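Local coordinates for protein putative rRNA methyltransferase (Sorangium cellulosum, PDB 4RWZ) that methylates 16S rRNA of the small ribosomal subunit to give aminoglycoside resistance, probably at adenine N1 and with S-adenosylmethionine as methyl donor, at residues A113-P117 with A166-Y171; V87-E92 with A124-L128; T180-V184 with T206-T210. All coordinates share one frame; numbering follows the deposited sequence.

Interaction 1 of 3, residues A113-P117 with A166-Y171; sequences ALVLP and ALRPAY
In the Rossmann-like methyltransferase core, Leu114 and Val115 near the end of helix 108-115 and Pro117 just beyond pack against Leu167, Ala170 and Tyr171 of helix 160-172. Pro117 follows a cis peptide bond and turns its ring toward that helix. Its CG lies 3.4 Å from Ala170 CB, tighter than usual for two carbons; the small methyl of alanine lets the proline ring come this close. Pro117 CD rests 3.7 Å from Leu167 CD2, the ring and the leucine branch lying alongside and pointing opposite ways. Leu167 CG stands anti to its carbonyl carbon (chi1 -66°), which brings CD2 within 3.3 Å of Val115 O. Beyond it, Tyr171 reaches across to helix 108-115, and its OH donates to Leu114 O at 2.6 Å, in the carbonyl plane and on a lone pair, with the oxygen at the edge of the ring. Val115 O is taken by Trp162 NE1, also from helix 160-172. Two successive carbonyls thus accept side-chain donors from one helix. The bond to Leu114 O probably fixes the rotation of the buried Tyr171 hydroxyl, and it gives the proton an acceptor among the apolar side chains of the contact.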
loop_
_atom_site.group_PDB
_atom_site.type_symbol
_atom_site.label_atom_id
_atom_site.label_comp_id
_atom_site.label_asym_id
_atom_site.label_seq_id
_atom_site.Cartn_x
_atom_site.Cartn_y
_atom_site.Cartn_z
ATOM N N ALA A 113 3.839 -2.677 -13.002
ATOM C CA ALA A 113 3.621 -1.241 -12.947
ATOM C C ALA A 113 4.766 -0.584 -12.160
ATOM O O ALA A 113 5.097 0.574 -12.416
ATOM C CB ALA A 113 2.221 -0.916 -12.306
ATOM N N LEU A 114 5.361 -1.282 -11.171
ATOM C CA LEU A 114 6.433 -0.640 -10.369
ATOM C C LEU A 114 7.804 -0.749 -11.025
ATOM O O LEU A 114 8.739 0.076 -10.757
ATOM C CB LEU A 114 6.527 -1.282 -8.935
ATOM C CG LEU A 114 5.245 -1.089 -8.101
ATOM C CD1 LEU A 114 5.313 -2.073 -6.862
ATOM C CD2 LEU A 114 5.159 0.325 -7.589
ATOM N N VAL A 115 7.968 -1.754 -11.895
ATOM C CA VAL A 115 9.307 -1.945 -12.501
ATOM C C VAL A 115 9.412 -1.521 -13.959
ATOM O O VAL A 115 10.541 -1.378 -14.462
ATOM C CB VAL A 115 9.866 -3.377 -12.331
ATOM C CG1 VAL A 115 9.906 -3.750 -10.823
ATOM C CG2 VAL A 115 9.046 -4.391 -13.100
ATOM N N LEU A 116 8.280 -1.371 -14.664
ATOM C CA LEU A 116 8.372 -0.924 -16.064
ATOM C C LEU A 116 8.858 0.537 -16.175
ATOM O O LEU A 116 9.809 0.826 -16.936
ATOM C CB LEU A 116 7.070 -1.188 -16.851
ATOM C CG LEU A 116 6.834 -2.713 -17.011
ATOM C CD1 LEU A 116 5.513 -3.048 -17.711
ATOM C CD2 LEU A 116 8.030 -3.383 -17.689
ATOM N N PRO A 117 8.230 1.483 -15.463
ATOM C CA PRO A 117 7.009 1.444 -14.661
ATOM C C PRO A 117 5.866 2.013 -15.458
ATOM O O PRO A 117 6.032 2.411 -16.622
ATOM C CB PRO A 117 7.342 2.374 -13.489
ATOM C CG PRO A 117 8.124 3.493 -14.192
ATOM C CD PRO A 117 8.934 2.778 -15.299
ATOM N N ALA A 166 15.307 3.851 -16.716
ATOM C CA ALA A 166 13.879 3.622 -16.697
ATOM C C ALA A 166 13.280 4.093 -15.417
ATOM O O ALA A 166 12.259 4.759 -15.420
ATOM C CB ALA A 166 13.541 2.136 -16.882
ATOM N N LEU A 167 13.868 3.696 -14.285
ATOM C CA LEU A 167 13.132 3.903 -13.066
ATOM C C LEU A 167 13.316 5.256 -12.427
ATOM O O LEU A 167 12.337 5.919 -12.091
ATOM C CB LEU A 167 13.409 2.785 -12.039
ATOM C CG LEU A 167 12.916 1.392 -12.452
ATOM C CD1 LEU A 167 12.842 0.481 -11.251
ATOM C CD2 LEU A 167 11.574 1.455 -13.123
ATOM N N ARG A 168 14.566 5.687 -12.212
ATOM C CA ARG A 168 14.718 6.977 -11.548
ATOM C C ARG A 168 13.942 8.124 -12.190
ATOM O O ARG A 168 13.271 8.875 -11.479
ATOM C CB ARG A 168 16.205 7.376 -11.344
ATOM C CG ARG A 168 16.881 6.525 -10.316
ATOM C CD ARG A 168 18.342 7.094 -10.029
ATOM N NE ARG A 168 18.965 6.195 -9.085
ATOM C CZ ARG A 168 18.694 6.258 -7.786
ATOM N NH1 ARG A 168 17.828 7.198 -7.340
ATOM N NH2 ARG A 168 19.261 5.399 -6.947
ATOM N N PRO A 169 14.051 8.285 -13.531
ATOM C CA PRO A 169 13.359 9.433 -14.118
ATOM C C PRO A 169 11.842 9.291 -14.061
ATOM O O PRO A 169 11.151 10.291 -13.813
ATOM C CB PRO A 169 13.822 9.412 -15.587
ATOM C CG PRO A 169 15.101 8.631 -15.596
ATOM C CD PRO A 169 14.902 7.590 -14.519
ATOM N N ALA A 170 11.346 8.070 -14.250
ATOM C CA ALA A 170 9.910 7.819 -14.268
ATOM C C ALA A 170 9.336 8.009 -12.857
ATOM O O ALA A 170 8.229 8.550 -12.670
ATOM C CB ALA A 170 9.640 6.431 -14.749
ATOM N N TYR A 171 10.041 7.526 -11.847
ATOM C CA TYR A 171 9.558 7.751 -10.486
ATOM C C TYR A 171 9.554 9.263 -10.181
ATOM O O TYR A 171 8.583 9.778 -9.616
ATOM C CB TYR A 171 10.408 6.966 -9.447
ATOM C CG TYR A 171 9.896 5.553 -9.236
ATOM C CD1 TYR A 171 9.957 4.608 -10.255
ATOM C CD2 TYR A 171 9.335 5.158 -8.007
ATOM C CE1 TYR A 171 9.470 3.306 -10.081
ATOM C CE2 TYR A 171 8.870 3.872 -7.806
ATOM C CZ TYR A 171 8.934 2.948 -8.856
ATOM O OH TYR A 171 8.445 1.666 -8.665
#

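Interaction 2 of 3, residues V87-E92 with A124-L128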
loop_
_atom_site.group_PDB
_atom_site.type_symbol
_atom_site.label_atom_id
_atom_site.label_comp_id
_atom_site.label_asym_id
_atom_site.label_seq_id
_atom_site.Cartn_x
_atom_site.Cartn_y
_atom_site.Cartn_z
ATOM N N VAL A 87 -6.318 -0.420 -6.771
ATOM C CA VAL A 87 -5.283 0.579 -7.013
ATOM C C VAL A 87 -5.701 1.579 -8.070
ATOM O O VAL A 87 -5.306 2.740 -7.997
ATOM C CB VAL A 87 -3.966 -0.094 -7.441
ATOM C CG1 VAL A 87 -2.829 0.911 -7.493
ATOM C CG2 VAL A 87 -3.625 -1.204 -6.484
ATOM N N GLN A 88 -6.553 1.190 -9.017
ATOM C CA GLN A 88 -6.956 2.183 -10.022
ATOM C C GLN A 88 -8.007 3.160 -9.502
ATOM O O GLN A 88 -8.301 4.150 -10.154
ATOM C CB GLN A 88 -7.435 1.541 -11.306
ATOM C CG GLN A 88 -8.938 1.391 -11.373
ATOM C CD GLN A 88 -9.417 0.989 -12.752
ATOM O OE1 GLN A 88 -8.849 0.096 -13.397
ATOM N NE2 GLN A 88 -10.443 1.688 -13.237
ATOM N N ALA A 89 -8.570 2.907 -8.326
ATOM C CA ALA A 89 -9.543 3.852 -7.767
ATOM C C ALA A 89 -9.467 3.896 -6.258
ATOM O O ALA A 89 -10.358 3.415 -5.543
ATOM C CB ALA A 89 -10.980 3.496 -8.218
ATOM N N LEU A 90 -8.364 4.406 -5.737
ATOM C CA LEU A 90 -8.186 4.385 -4.280
ATOM C C LEU A 90 -9.029 5.511 -3.693
ATOM O O LEU A 90 -9.211 6.537 -4.372
ATOM C CB LEU A 90 -6.693 4.540 -3.956
ATOM C CG LEU A 90 -5.837 3.317 -4.342
ATOM C CD1 LEU A 90 -4.339 3.725 -4.473
ATOM C CD2 LEU A 90 -5.965 2.151 -3.340
ATOM N N PRO A 91 -9.573 5.344 -2.486
ATOM C CA PRO A 91 -10.483 6.370 -1.956
ATOM C C PRO A 91 -9.787 7.718 -1.761
ATOM O O PRO A 91 -8.638 7.770 -1.315
ATOM C CB PRO A 91 -10.930 5.801 -0.583
ATOM C CG PRO A 91 -10.226 4.517 -0.396
ATOM C CD PRO A 91 -9.205 4.331 -1.477
ATOM N N GLU A 92 -10.454 8.804 -2.144
ATOM C CA GLU A 92 -9.879 10.138 -1.957
ATOM C C GLU A 92 -9.651 10.467 -0.492
ATOM O O GLU A 92 -8.768 11.276 -0.178
ATOM C CB GLU A 92 -10.774 11.210 -2.627
ATOM C CG GLU A 92 -12.143 11.247 -2.007
ATOM C CD GLU A 92 -13.090 12.214 -2.694
ATOM O OE1 GLU A 92 -12.729 12.755 -3.773
ATOM O OE2 GLU A 92 -14.203 12.424 -2.146
ATOM N N ALA A 124 -1.039 7.131 -8.885
ATOM C CA ALA A 124 -2.096 6.775 -7.940
ATOM C C ALA A 124 -1.502 6.521 -6.537
ATOM O O ALA A 124 -2.111 6.884 -5.506
ATOM C CB ALA A 124 -2.873 5.532 -8.429
ATOM N N LEU A 125 -0.343 5.869 -6.507
ATOM C CA LEU A 125 0.331 5.571 -5.208
ATOM C C LEU A 125 0.879 6.847 -4.562
ATOM O O LEU A 125 0.746 7.057 -3.345
ATOM C CB LEU A 125 1.434 4.547 -5.445
ATOM C CG LEU A 125 0.905 3.168 -5.939
ATOM C CD1 LEU A 125 2.143 2.342 -6.289
ATOM C CD2 LEU A 125 0.148 2.472 -4.822
ATOM N N ARG A 126 1.472 7.712 -5.362
ATOM C CA ARG A 126 2.017 8.969 -4.845
ATOM C C ARG A 126 0.911 9.820 -4.215
ATOM O O ARG A 126 1.126 10.543 -3.248
ATOM C CB ARG A 126 2.717 9.747 -5.957
ATOM C CG ARG A 126 3.156 11.178 -5.556
ATOM C CD ARG A 126 4.237 11.133 -4.423
ATOM N NE ARG A 126 4.696 12.495 -4.100
ATOM C CZ ARG A 126 4.026 13.301 -3.274
ATOM N NH1 ARG A 126 2.876 12.894 -2.742
ATOM N NH2 ARG A 126 4.478 14.502 -2.981
ATOM N N ARG A 127 -0.299 9.714 -4.748
ATOM C CA ARG A 127 -1.418 10.465 -4.180
ATOM C C ARG A 127 -1.680 10.120 -2.720
ATOM O O ARG A 127 -2.148 10.992 -1.938
ATOM C CB ARG A 127 -2.676 10.221 -5.041
ATOM C CG ARG A 127 -3.974 10.844 -4.600
ATOM C CD ARG A 127 -4.997 10.387 -5.689
ATOM N NE ARG A 127 -6.386 10.775 -5.513
ATOM C CZ ARG A 127 -7.354 9.928 -5.180
ATOM N NH1 ARG A 127 -7.076 8.647 -4.961
ATOM N NH2 ARG A 127 -8.603 10.359 -5.064
ATOM N N LEU A 128 -1.335 8.892 -2.313
ATOM C CA LEU A 128 -1.624 8.471 -0.943
ATOM C C LEU A 128 -0.581 8.889 0.100
ATOM O O LEU A 128 -0.810 8.733 1.301
ATOM C CB LEU A 128 -1.734 6.929 -0.811
ATOM C CG LEU A 128 -2.906 6.273 -1.538
ATOM C CD1 LEU A 128 -3.055 4.793 -1.145
ATOM C CD2 LEU A 128 -4.135 7.020 -1.223
#
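Ala124 opens the contact by setting its methyl against the loop that runs from strand 80-84 to strand 98-104 of the Rossmann-like methyltransferase fold. Its CB points at the loop and comes 3.7 Å from Val87 O, and its own carbonyl oxygen lies 4.0 Å from Leu90 CD1. So small a side chain lets the backbone of helix 119-127 approach the loop closely. Leu125 is turned more to the flank, but the end of its side chain comes back, and CD2 meets Val87 CG1 at 4.3 Å, a loose apolar touch at one border of the patch. The next residue, Arg126, takes no part in the contact; its NE and NH2 bond to Gly175 O and Ile214 O respectively.

Arg127 supplies the polar link. Its CG is anti to the backbone N (chi1 177°) and the chain stays extended to NE, a reach that carries the guanidinium group past the apolar patch to the loop backbone. NH1 donates to Leu90 O at 3.1 Å in a nearly straight bond (173° at the hydrogen). The oxygen lies in the guanidinium plane, whereas the donor sits well above the carbonyl plane and so misses the lone pairs. NH2 packs 3.4 Å from Glu92 CB; the Glu92 carboxylate stays farther off, so its opposite charge could help only at a distance.

Leu128 is buried like Leu90; its branched apolar side chain suits the place beside that residue and also touches Leu94. The Leu90 and Leu128 side chains cross at about a right angle, and their closest atoms are the two CD1 methyls, 3.7 Å apart.

Interaction 3 of 3, residues T180-V184 with T206-T210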
loop_
_atom_site.group_PDB
_atom_site.type_symbol
_atom_site.label_atom_id
_atom_site.label_comp_id
_atom_site.label_asym_id
_atom_site.label_seq_id
_atom_site.Cartn_x
_atom_site.Cartn_y
_atom_site.Cartn_z
ATOM N N THR A 180 16.413 3.370 -2.092
ATOM C CA THR A 180 17.092 2.103 -1.943
ATOM C C THR A 180 16.631 1.145 -3.027
ATOM O O THR A 180 15.440 1.081 -3.327
ATOM C CB THR A 180 16.721 1.511 -0.559
ATOM O OG1 THR A 180 17.301 2.333 0.460
ATOM C CG2 THR A 180 17.173 0.063 -0.409
ATOM N N SER A 181 17.571 0.407 -3.608
ATOM C CA SER A 181 17.214 -0.709 -4.487
ATOM C C SER A 181 18.210 -1.845 -4.162
ATOM O O SER A 181 19.380 -1.752 -4.502
ATOM C CB SER A 181 17.301 -0.273 -5.947
ATOM O OG SER A 181 16.965 -1.310 -6.852
ATOM N N GLU A 182 17.759 -2.899 -3.488
ATOM C CA GLU A 182 18.673 -3.964 -3.059
ATOM C C GLU A 182 18.050 -5.339 -3.106
ATOM O O GLU A 182 16.845 -5.465 -2.963
ATOM C CB GLU A 182 19.194 -3.715 -1.647
ATOM C CG GLU A 182 19.804 -2.354 -1.458
ATOM C CD GLU A 182 20.189 -2.070 -0.020
ATOM O OE1 GLU A 182 19.727 -2.814 0.881
ATOM O OE2 GLU A 182 20.954 -1.095 0.201
ATOM N N ILE A 183 18.868 -6.367 -3.294
ATOM C CA ILE A 183 18.408 -7.742 -3.112
ATOM C C ILE A 183 18.331 -8.049 -1.614
ATOM O O ILE A 183 19.271 -7.757 -0.891
ATOM C CB ILE A 183 19.403 -8.724 -3.746
ATOM C CG1 ILE A 183 19.636 -8.340 -5.209
ATOM C CG2 ILE A 183 18.909 -10.170 -3.610
ATOM C CD1 ILE A 183 18.538 -8.748 -6.116
ATOM N N VAL A 184 17.227 -8.628 -1.156
ATOM C CA VAL A 184 17.034 -8.978 0.261
ATOM C C VAL A 184 17.787 -10.271 0.586
ATOM O O VAL A 184 17.335 -11.379 0.263
ATOM C CB VAL A 184 15.535 -9.199 0.591
ATOM C CG1 VAL A 184 15.350 -9.720 2.036
ATOM C CG2 VAL A 184 14.746 -7.926 0.378
ATOM N N THR A 206 14.219 -11.778 -3.837
ATOM C CA THR A 206 13.268 -10.699 -3.472
ATOM C C THR A 206 14.026 -9.377 -3.524
ATOM O O THR A 206 15.183 -9.297 -3.109
ATOM C CB THR A 206 12.617 -10.956 -2.083
ATOM O OG1 THR A 206 11.730 -12.071 -2.194
ATOM C CG2 THR A 206 11.770 -9.772 -1.630
ATOM N N ARG A 207 13.416 -8.354 -4.108
ATOM C CA ARG A 207 14.072 -7.060 -4.225
ATOM C C ARG A 207 13.341 -6.060 -3.330
ATOM O O ARG A 207 12.108 -6.087 -3.212
ATOM C CB ARG A 207 14.086 -6.585 -5.690
ATOM C CG ARG A 207 14.225 -5.044 -5.906
ATOM C CD ARG A 207 15.567 -4.542 -6.522
ATOM N NE ARG A 207 16.260 -5.511 -7.387
ATOM C CZ ARG A 207 17.575 -5.500 -7.628
ATOM N NH1 ARG A 207 18.339 -4.550 -7.099
ATOM N NH2 ARG A 207 18.132 -6.420 -8.412
ATOM N N LEU A 208 14.106 -5.192 -2.689
ATOM C CA LEU A 208 13.536 -4.095 -1.905
ATOM C C LEU A 208 13.724 -2.808 -2.670
ATOM O O LEU A 208 14.827 -2.504 -3.115
ATOM C CB LEU A 208 14.265 -4.001 -0.572
ATOM C CG LEU A 208 14.036 -2.733 0.244
ATOM C CD1 LEU A 208 12.606 -2.638 0.781
ATOM C CD2 LEU A 208 15.100 -2.682 1.409
ATOM N N LEU A 209 12.634 -2.086 -2.923
ATOM C CA LEU A 209 12.759 -0.837 -3.644
ATOM C C LEU A 209 12.058 0.195 -2.786
ATOM O O LEU A 209 10.932 -0.041 -2.373
ATOM C CB LEU A 209 12.050 -0.951 -5.003
ATOM C CG LEU A 209 12.015 0.273 -5.919
ATOM C CD1 LEU A 209 13.439 0.602 -6.335
ATOM C CD2 LEU A 209 11.138 -0.083 -7.136
ATOM N N THR A 210 12.692 1.317 -2.485
ATOM C CA THR A 210 12.011 2.309 -1.653
ATOM C C THR A 210 12.150 3.658 -2.343
ATOM O O THR A 210 13.056 3.877 -3.140
ATOM C CB THR A 210 12.590 2.440 -0.193
ATOM O OG1 THR A 210 13.883 3.052 -0.249
ATOM C CG2 THR A 210 12.656 1.077 0.529
#
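Ile183 lies over one face of the Arg207 guanidinium group, its CD1 methyl 3.3 Å from NH2, while the two side chains run obliquely to each other. Arg207 gets there by bending: CG leaves anti to the backbone N (chi1 157°), and bends at chi2 and chi3 fold the chain over the neighbouring strand. On its way the group passes Ser181, whose OG is 3.5 Å from NH1, a distance of contact and not of a hydrogen bond. A long, flexible arginine suits this partly exposed position because its aliphatic part can pack while part of one face of its flat end meets the isoleucine, near the rim.

Ser181 and Leu209 share this face with them, turned to helix 160-172, where Leu163 and Tyr171 lie. The strands are the last two of the methyltransferase sheet, strand 176-183 at its edge and strand 207-213 beside it, forming an antiparallel pair whose connection, 185-205, is not modelled. Glu182 and Leu208 make a hydrogen-bonded pair, with Leu208 N 2.8 Å from Glu182 O and Glu182 N 3.0 Å from Leu208 O. Val184 N extends the ladder to Thr206 O.

On the other face Leu208 CD2 touches Thr180 CG2 at 3.9 Å, the side chains meeting at a slant, and beta-branched Thr180 and Thr210 suit the extended backbone. Thr210 OG1 sits between its backbone N and carbonyl carbon (chi1 70°), which turns it to the edge strand to accept from Thr180 N at 3.1 Å, a bent bond of 135°. Thr210 N donates in return to Thr180 O at 2.9 Å.

In the fold
All three contacts belong to one Rossmann-like domain. Interactions 1 and 2 interleave along the chain and lie about 17 Å apart between centres; they meet where Leu114 CD2 touches Leu125 CD1, on the successive helices 108-115 and 119-127. Interaction 3 comes later in the chain, its centre about 14 Å from that of interaction 1, and Tyr171 OH packs against Leu209 CD2 at 3.6 Å, joining helix 160-172 to the sheet. Interactions 2 and 3 do not touch, their centres being about 23 Å apart. Interaction 1 thus lies between the other two, touching helix 119-127 on one hand and strand 207-213 on the other.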